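Local structure of thioredoxin-like fold domain-containing protein (Enterococcus faecalis, 1Z6M) at residues L68-K73 with V81-I86; E33-R38 with K100-Q105. The protein is of unknown function, but its thioredoxin-like fold suggests a thiol-disulfide oxidoreductase related to the DsbA-type proteins. All blocks are in the same frame, centred on the assembly; numbering follows the deposited sequence. Where two conformers were deposited one is given.

Interaction 1: L68-K73 with V81-I86; sequences LFDKEK and VMHHYI
Asp70 receives two histidines on its two carboxylate oxygens, joining the loop that leaves strand 62-68 of the thioredoxin fold to the residues at and after helix 77-83, part of the helical insertion between the fold's strands. The packed side is built on His83. CB of Leu68 sits over the centre of one ring face, 3.7 Å from the centroid of the His83 ring and only 9° off its normal, a CH-pi contact. Beyond it, Leu68 CD1 meets Ile86 CG1 at 3.7 Å, and Ile86 in turn lies on helix 91-103. At the ring edge, in its plane, Phe69 O is 3.4 Å from His83 CE1.

The His83 ring is also gripped through both nitrogens. ND1 donates to Asp70 OD1 at 2.8 Å, nearly straight (163°) and in the ring plane, meeting the oxygen close to the C-O axis; NE2 faces the backbone N-H of Val37. Contact at one face, together with bonds at two edges, fixes its rotation.

The looser side, partly exposed, is that of Asp70 and His84. CG of Asp70 is anti to its own carbonyl carbon, which brings the carboxylate within bonding distance of both rings; Val135 of helix 132-145 touches both Asp70 and His84. The carboxylate is turned more steeply to the His84 ring than to that of His83. His84 NE2 donates to the syn side of Asp70 OD2 over 2.6 Å, at an N-H...O angle of 154°.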
loop_
_atom_site.group_PDB
_atom_site.type_symbol
_atom_site.label_atom_id
_atom_site.label_comp_id
_atom_site.label_asym_id
_atom_site.label_seq_id
_atom_site.Cartn_x
_atom_site.Cartn_y
_atom_site.Cartn_z
ATOM N N LEU A 68 3.643 -3.204 -0.781
ATOM C CA LEU A 68 2.803 -3.761 -1.846
ATOM C C LEU A 68 2.784 -5.272 -1.696
ATOM O O LEU A 68 3.780 -5.953 -1.953
ATOM C CB LEU A 68 3.294 -3.301 -3.220
ATOM C CG LEU A 68 3.281 -1.776 -3.397
ATOM C CD1 LEU A 68 3.771 -1.427 -4.788
ATOM C CD2 LEU A 68 1.914 -1.164 -3.159
ATOM N N PHE A 69 1.642 -5.759 -1.216
ATOM C CA PHE A 69 1.460 -7.139 -0.777
ATOM C C PHE A 69 0.869 -7.931 -1.944
ATOM O O PHE A 69 -0.325 -7.786 -2.276
ATOM C CB PHE A 69 0.498 -7.086 0.424
ATOM C CG PHE A 69 0.346 -8.365 1.228
ATOM C CD1 PHE A 69 0.973 -9.563 0.890
ATOM C CD2 PHE A 69 -0.501 -8.351 2.338
ATOM C CE1 PHE A 69 0.760 -10.714 1.674
ATOM C CE2 PHE A 69 -0.705 -9.481 3.104
ATOM C CZ PHE A 69 -0.080 -10.671 2.769
ATOM N N ASP A 70 1.707 -8.750 -2.596
ATOM C CA ASP A 70 1.182 -9.666 -3.638
ATOM C C ASP A 70 0.341 -10.740 -2.963
ATOM O O ASP A 70 0.783 -11.355 -1.983
ATOM C CB ASP A 70 2.247 -10.352 -4.519
ATOM C CG ASP A 70 3.122 -9.370 -5.305
ATOM O OD1 ASP A 70 2.984 -8.115 -5.188
ATOM O OD2 ASP A 70 3.951 -9.886 -6.102
ATOM N N LYS A 71 -0.853 -10.984 -3.500
ATOM C CA LYS A 71 -1.826 -11.842 -2.836
ATOM C C LYS A 71 -2.238 -12.983 -3.740
ATOM O O LYS A 71 -2.071 -12.911 -4.952
ATOM C CB LYS A 71 -3.067 -11.030 -2.449
ATOM C CG LYS A 71 -2.845 -9.968 -1.384
ATOM C CD LYS A 71 -2.532 -10.553 -0.011
ATOM C CE LYS A 71 -3.719 -11.244 0.623
ATOM N NZ LYS A 71 -3.248 -12.156 1.690
ATOM N N GLU A 72 -2.824 -14.017 -3.136
ATOM C CA GLU A 72 -3.180 -15.259 -3.819
ATOM C C GLU A 72 -4.532 -15.213 -4.524
ATOM O O GLU A 72 -4.737 -15.900 -5.540
ATOM C CB GLU A 72 -3.171 -16.423 -2.820
ATOM C CG GLU A 72 -1.789 -16.738 -2.269
ATOM C CD GLU A 72 -0.874 -17.363 -3.308
ATOM O OE1 GLU A 72 -1.088 -18.538 -3.663
ATOM O OE2 GLU A 72 0.065 -16.684 -3.765
ATOM N N LYS A 73 -5.470 -14.450 -3.966
ATOM C CA LYS A 73 -6.835 -14.403 -4.494
ATOM C C LYS A 73 -6.799 -14.036 -5.973
ATOM O O LYS A 73 -6.072 -13.125 -6.374
ATOM C CB LYS A 73 -7.691 -13.403 -3.705
ATOM C CG LYS A 73 -9.103 -13.259 -4.237
ATOM C CD LYS A 73 -9.961 -12.401 -3.336
ATOM C CE LYS A 73 -10.871 -11.481 -4.128
ATOM N NZ LYS A 73 -11.932 -12.205 -4.888
ATOM N N VAL A 81 0.717 -8.052 -10.566
ATOM C CA VAL A 81 1.415 -7.682 -11.785
ATOM C C VAL A 81 1.777 -6.198 -11.720
ATOM O O VAL A 81 2.927 -5.826 -11.951
ATOM C CB VAL A 81 0.563 -7.951 -13.046
ATOM C CG1 VAL A 81 1.298 -7.467 -14.297
ATOM C CG2 VAL A 81 0.214 -9.438 -13.166
HETATM N N MSE A 82 0.801 -5.353 -11.383
HETATM C CA MSE A 82 1.039 -3.919 -11.286
HETATM C C MSE A 82 2.114 -3.544 -10.274
HETATM O O MSE A 82 2.893 -2.619 -10.512
HETATM C CB MSE A 82 -0.269 -3.189 -10.977
HETATM C CG MSE A 82 -1.165 -3.001 -12.191
HETATM SE SE MSE A 82 -0.503 -1.734 -13.373
HETATM C CE MSE A 82 -1.684 -1.928 -14.750
ATOM N N HIS A 83 2.168 -4.269 -9.157
ATOM C CA HIS A 83 3.178 -4.018 -8.134
ATOM C C HIS A 83 4.591 -4.112 -8.680
ATOM O O HIS A 83 5.514 -3.518 -8.123
ATOM C CB HIS A 83 3.050 -5.023 -7.004
ATOM C CG HIS A 83 1.808 -4.866 -6.190
ATOM N ND1 HIS A 83 1.421 -5.801 -5.260
ATOM C CD2 HIS A 83 0.880 -3.881 -6.149
ATOM C CE1 HIS A 83 0.310 -5.394 -4.671
ATOM N NE2 HIS A 83 -0.045 -4.236 -5.200
ATOM N N HIS A 84 4.766 -4.867 -9.760
ATOM C CA HIS A 84 6.099 -5.111 -10.296
ATOM C C HIS A 84 6.546 -4.046 -11.290
ATOM O O HIS A 84 7.646 -4.147 -11.836
ATOM C CB HIS A 84 6.170 -6.519 -10.895
ATOM C CG HIS A 84 5.681 -7.575 -9.959
ATOM N ND1 HIS A 84 5.115 -8.752 -10.396
ATOM C CD2 HIS A 84 5.629 -7.613 -8.604
ATOM C CE1 HIS A 84 4.753 -9.476 -9.350
ATOM N NE2 HIS A 84 5.046 -8.804 -8.252
ATOM N N TYR A 85 5.696 -3.032 -11.500
ATOM C CA TYR A 85 5.990 -1.889 -12.367
ATOM C C TYR A 85 6.297 -0.629 -11.555
ATOM O O TYR A 85 6.359 0.475 -12.097
ATOM C CB TYR A 85 4.832 -1.646 -13.362
ATOM C CG TYR A 85 4.781 -2.695 -14.443
ATOM C CD1 TYR A 85 4.187 -3.938 -14.225
ATOM C CD2 TYR A 85 5.357 -2.451 -15.688
ATOM C CE1 TYR A 85 4.165 -4.914 -15.216
ATOM C CE2 TYR A 85 5.343 -3.414 -16.682
ATOM C CZ TYR A 85 4.748 -4.647 -16.439
ATOM O OH TYR A 85 4.734 -5.612 -17.422
ATOM N N ILE A 86 6.491 -0.810 -10.249
ATOM C CA ILE A 86 6.759 0.285 -9.341
ATOM C C ILE A 86 8.250 0.553 -9.275
ATOM O O ILE A 86 9.051 -0.349 -9.004
ATOM C CB ILE A 86 6.143 0.002 -7.941
ATOM C CG1 ILE A 86 4.611 0.098 -8.024
ATOM C CG2 ILE A 86 6.719 0.933 -6.870
ATOM C CD1 ILE A 86 4.060 1.509 -8.237
#

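Interaction 2: E33-R38 with K100-Q105; sequences EFINVR and KMFATQ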
loop_
_atom_site.group_PDB
_atom_site.type_symbol
_atom_site.label_atom_id
_atom_site.label_comp_id
_atom_site.label_asym_id
_atom_site.label_seq_id
_atom_site.Cartn_x
_atom_site.Cartn_y
_atom_site.Cartn_z
ATOM N N GLU A 33 1.585 0.706 5.587
ATOM C CA GLU A 33 0.387 0.421 4.796
ATOM C C GLU A 33 0.591 -0.828 3.964
ATOM O O GLU A 33 1.339 -0.807 2.977
ATOM C CB GLU A 33 0.055 1.602 3.863
ATOM C CG GLU A 33 0.008 2.922 4.602
ATOM C CD GLU A 33 -0.199 4.141 3.734
ATOM O OE1 GLU A 33 -0.945 4.101 2.719
ATOM O OE2 GLU A 33 0.376 5.176 4.109
ATOM N N PHE A 34 -0.090 -1.908 4.336
ATOM C CA PHE A 34 -0.114 -3.122 3.520
ATOM C C PHE A 34 -1.297 -3.010 2.572
ATOM O O PHE A 34 -2.450 -2.948 3.005
ATOM C CB PHE A 34 -0.271 -4.375 4.394
ATOM C CG PHE A 34 0.960 -4.741 5.174
ATOM C CD1 PHE A 34 1.231 -4.139 6.407
ATOM C CD2 PHE A 34 1.861 -5.683 4.676
ATOM C CE1 PHE A 34 2.365 -4.488 7.140
ATOM C CE2 PHE A 34 2.993 -6.025 5.391
ATOM C CZ PHE A 34 3.251 -5.430 6.616
ATOM N N ILE A 35 -1.005 -2.960 1.279
ATOM C CA ILE A 35 -2.043 -2.757 0.285
ATOM C C ILE A 35 -1.797 -3.641 -0.937
ATOM O O ILE A 35 -0.681 -4.121 -1.181
ATOM C CB ILE A 35 -2.167 -1.276 -0.182
ATOM C CG1 ILE A 35 -0.885 -0.807 -0.848
ATOM C CG2 ILE A 35 -2.599 -0.333 0.976
ATOM C CD1 ILE A 35 -1.070 0.506 -1.613
ATOM N N ASN A 36 -2.855 -3.854 -1.708
ATOM C CA ASN A 36 -2.723 -4.434 -3.036
ATOM C C ASN A 36 -3.468 -3.490 -3.973
ATOM O O ASN A 36 -4.606 -3.103 -3.701
ATOM C CB ASN A 36 -3.298 -5.859 -3.067
ATOM C CG ASN A 36 -3.191 -6.507 -4.437
ATOM O OD1 ASN A 36 -3.811 -6.052 -5.390
ATOM N ND2 ASN A 36 -2.403 -7.582 -4.537
ATOM N N VAL A 37 -2.819 -3.083 -5.055
ATOM C CA VAL A 37 -3.364 -2.008 -5.890
ATOM C C VAL A 37 -4.587 -2.384 -6.696
ATOM O O VAL A 37 -5.229 -1.508 -7.266
ATOM C CB VAL A 37 -2.322 -1.328 -6.820
ATOM C CG1 VAL A 37 -1.244 -0.645 -6.014
ATOM C CG2 VAL A 37 -1.764 -2.304 -7.871
ATOM N N ARG A 38 -4.935 -3.673 -6.743
ATOM C CA ARG A 38 -6.207 -4.059 -7.382
ATOM C C ARG A 38 -7.381 -4.030 -6.410
ATOM O O ARG A 38 -8.536 -4.100 -6.808
ATOM C CB ARG A 38 -6.121 -5.436 -8.047
ATOM C CG ARG A 38 -7.180 -5.642 -9.152
ATOM C CD ARG A 38 -8.355 -6.478 -8.702
ATOM N NE ARG A 38 -9.430 -6.489 -9.699
ATOM C CZ ARG A 38 -10.378 -5.560 -9.786
ATOM N NH1 ARG A 38 -10.401 -4.538 -8.945
ATOM N NH2 ARG A 38 -11.313 -5.649 -10.720
ATOM N N LYS A 100 -2.347 6.601 -10.313
ATOM C CA LYS A 100 -2.883 6.298 -11.635
ATOM C C LYS A 100 -3.424 4.873 -11.710
ATOM O O LYS A 100 -4.475 4.642 -12.319
ATOM C CB LYS A 100 -1.841 6.545 -12.726
ATOM C CG LYS A 100 -1.752 7.986 -13.193
ATOM C CD LYS A 100 -0.896 8.086 -14.446
ATOM C CE LYS A 100 -0.371 9.493 -14.665
ATOM N NZ LYS A 100 0.880 9.746 -13.888
HETATM N N MSE A 101 -2.710 3.929 -11.097
HETATM C CA MSE A 101 -3.179 2.541 -11.024
HETATM C C MSE A 101 -4.551 2.455 -10.343
HETATM O O MSE A 101 -5.462 1.790 -10.838
HETATM C CB MSE A 101 -2.162 1.653 -10.282
HETATM C CG MSE A 101 -0.838 1.433 -10.998
HETATM SE SE MSE A 101 0.385 0.586 -9.887
HETATM C CE MSE A 101 1.807 0.548 -11.027
ATOM N N PHE A 102 -4.709 3.149 -9.219
ATOM C CA PHE A 102 -5.992 3.147 -8.537
ATOM C C PHE A 102 -7.085 3.820 -9.372
ATOM O O PHE A 102 -8.221 3.332 -9.425
ATOM C CB PHE A 102 -5.874 3.822 -7.169
ATOM C CG PHE A 102 -5.338 2.915 -6.073
ATOM C CD1 PHE A 102 -4.230 3.287 -5.324
ATOM C CD2 PHE A 102 -5.951 1.703 -5.786
ATOM C CE1 PHE A 102 -3.738 2.476 -4.307
ATOM C CE2 PHE A 102 -5.474 0.881 -4.769
ATOM C CZ PHE A 102 -4.369 1.277 -4.028
ATOM N N ALA A 103 -6.753 4.930 -10.024
ATOM C CA ALA A 103 -7.753 5.626 -10.826
ATOM C C ALA A 103 -8.245 4.789 -12.010
ATOM O O ALA A 103 -9.362 4.983 -12.484
ATOM C CB ALA A 103 -7.204 6.942 -11.328
ATOM N N THR A 104 -7.404 3.872 -12.487
ATOM C CA THR A 104 -7.729 3.011 -13.620
ATOM C C THR A 104 -8.059 1.566 -13.223
ATOM O O THR A 104 -8.157 0.688 -14.081
ATOM C CB THR A 104 -6.571 2.998 -14.645
ATOM O OG1 THR A 104 -5.358 2.540 -14.015
ATOM C CG2 THR A 104 -6.364 4.407 -15.262
ATOM N N GLN A 105 -8.286 1.335 -11.929
ATOM C CA GLN A 105 -8.409 -0.016 -11.378
ATOM C C GLN A 105 -9.435 -0.894 -12.088
ATOM O O GLN A 105 -9.207 -2.089 -12.286
ATOM C CB GLN A 105 -8.722 0.056 -9.876
ATOM C CG GLN A 105 -8.625 -1.274 -9.147
ATOM C CD GLN A 105 -8.984 -1.118 -7.701
ATOM O OE1 GLN A 105 -10.164 -1.072 -7.345
ATOM N NE2 GLN A 105 -7.967 -0.981 -6.854
HETATM O O HOH W 1 -12.146 -2.170 -8.733
#
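Val37 and Phe102 form the apolar centre, their side chains crossing at about a right angle. In the conformer given, CB of Val37 lies above one face of the Phe102 ring, offset toward the rim, and its CG1 comes within 4.2 Å of Phe102 CZ; Val37 O also approaches this ring. Ile35 reaches it differently: its CD1 meets CZ of Phe102 at the edge, near the ring plane, also at 4.2 Å. The other Val37 branch in that conformer, CG2, packs against the selenium of selenomethionine Met101, SE, at 4.1 Å. Behind this layer Phe46 of helix 40-58 meets the Phe102 ring at a slant, while Met82 of helix 77-83 touches both Val37 and Met101.

In the thioredoxin fold this is the end of a central strand, 29-35, running into the loop before helix 40-58. At that helix start Cys39 and Cys42 make a CxxC pattern of thioredoxin type, consistent with a redox site, and Ile35 touches Cys42. Asn36 shapes the loop through an Asx turn: its OD1 accepts from the backbone N of Arg38 at 3.0 Å.

Farther out the contact turns polar. Gln105 points CG anti to its backbone N (chi1 -170°) and continues extended, which brings the amide to the loop. There NE2 donates to Val37 O over 2.8 Å at 159°; the donor stands well above the carbonyl plane, 44° out of it. A weak second bond runs from NE2 to Cys39 O. At the outer edge Arg38 crosses Gln105, with NH1 3.7 Å from Gln105 CG. Arg38 NE bonds Gly109 O, and a water accepts from Arg38 NH1 at 2.9 Å and lies 2.7 Å from Gln105 OE1, probably donating to it.

Overall arrangement
The two contacts lie side by side, centres about 9 Å apart, within one thioredoxin-like domain. Along the chain the order is 33-38, 68-73, 81-86 and 100-105, so both segments of interaction 1 fall between those of interaction 2. Strands 29-35 and 62-68 are parallel neighbours in the mixed sheet, and Phe69 N continues their pairing with a probable hydrogen bond to Ile35 O. Helices 77-83 and 91-103 follow each other and meet where Met82 O packs against Met101 CE. At Val37, His83 NE2 meets N and Gln105 NE2 donates to O from nearly opposite sides, suggesting joint positioning of a possible redox site at the CxxC pattern.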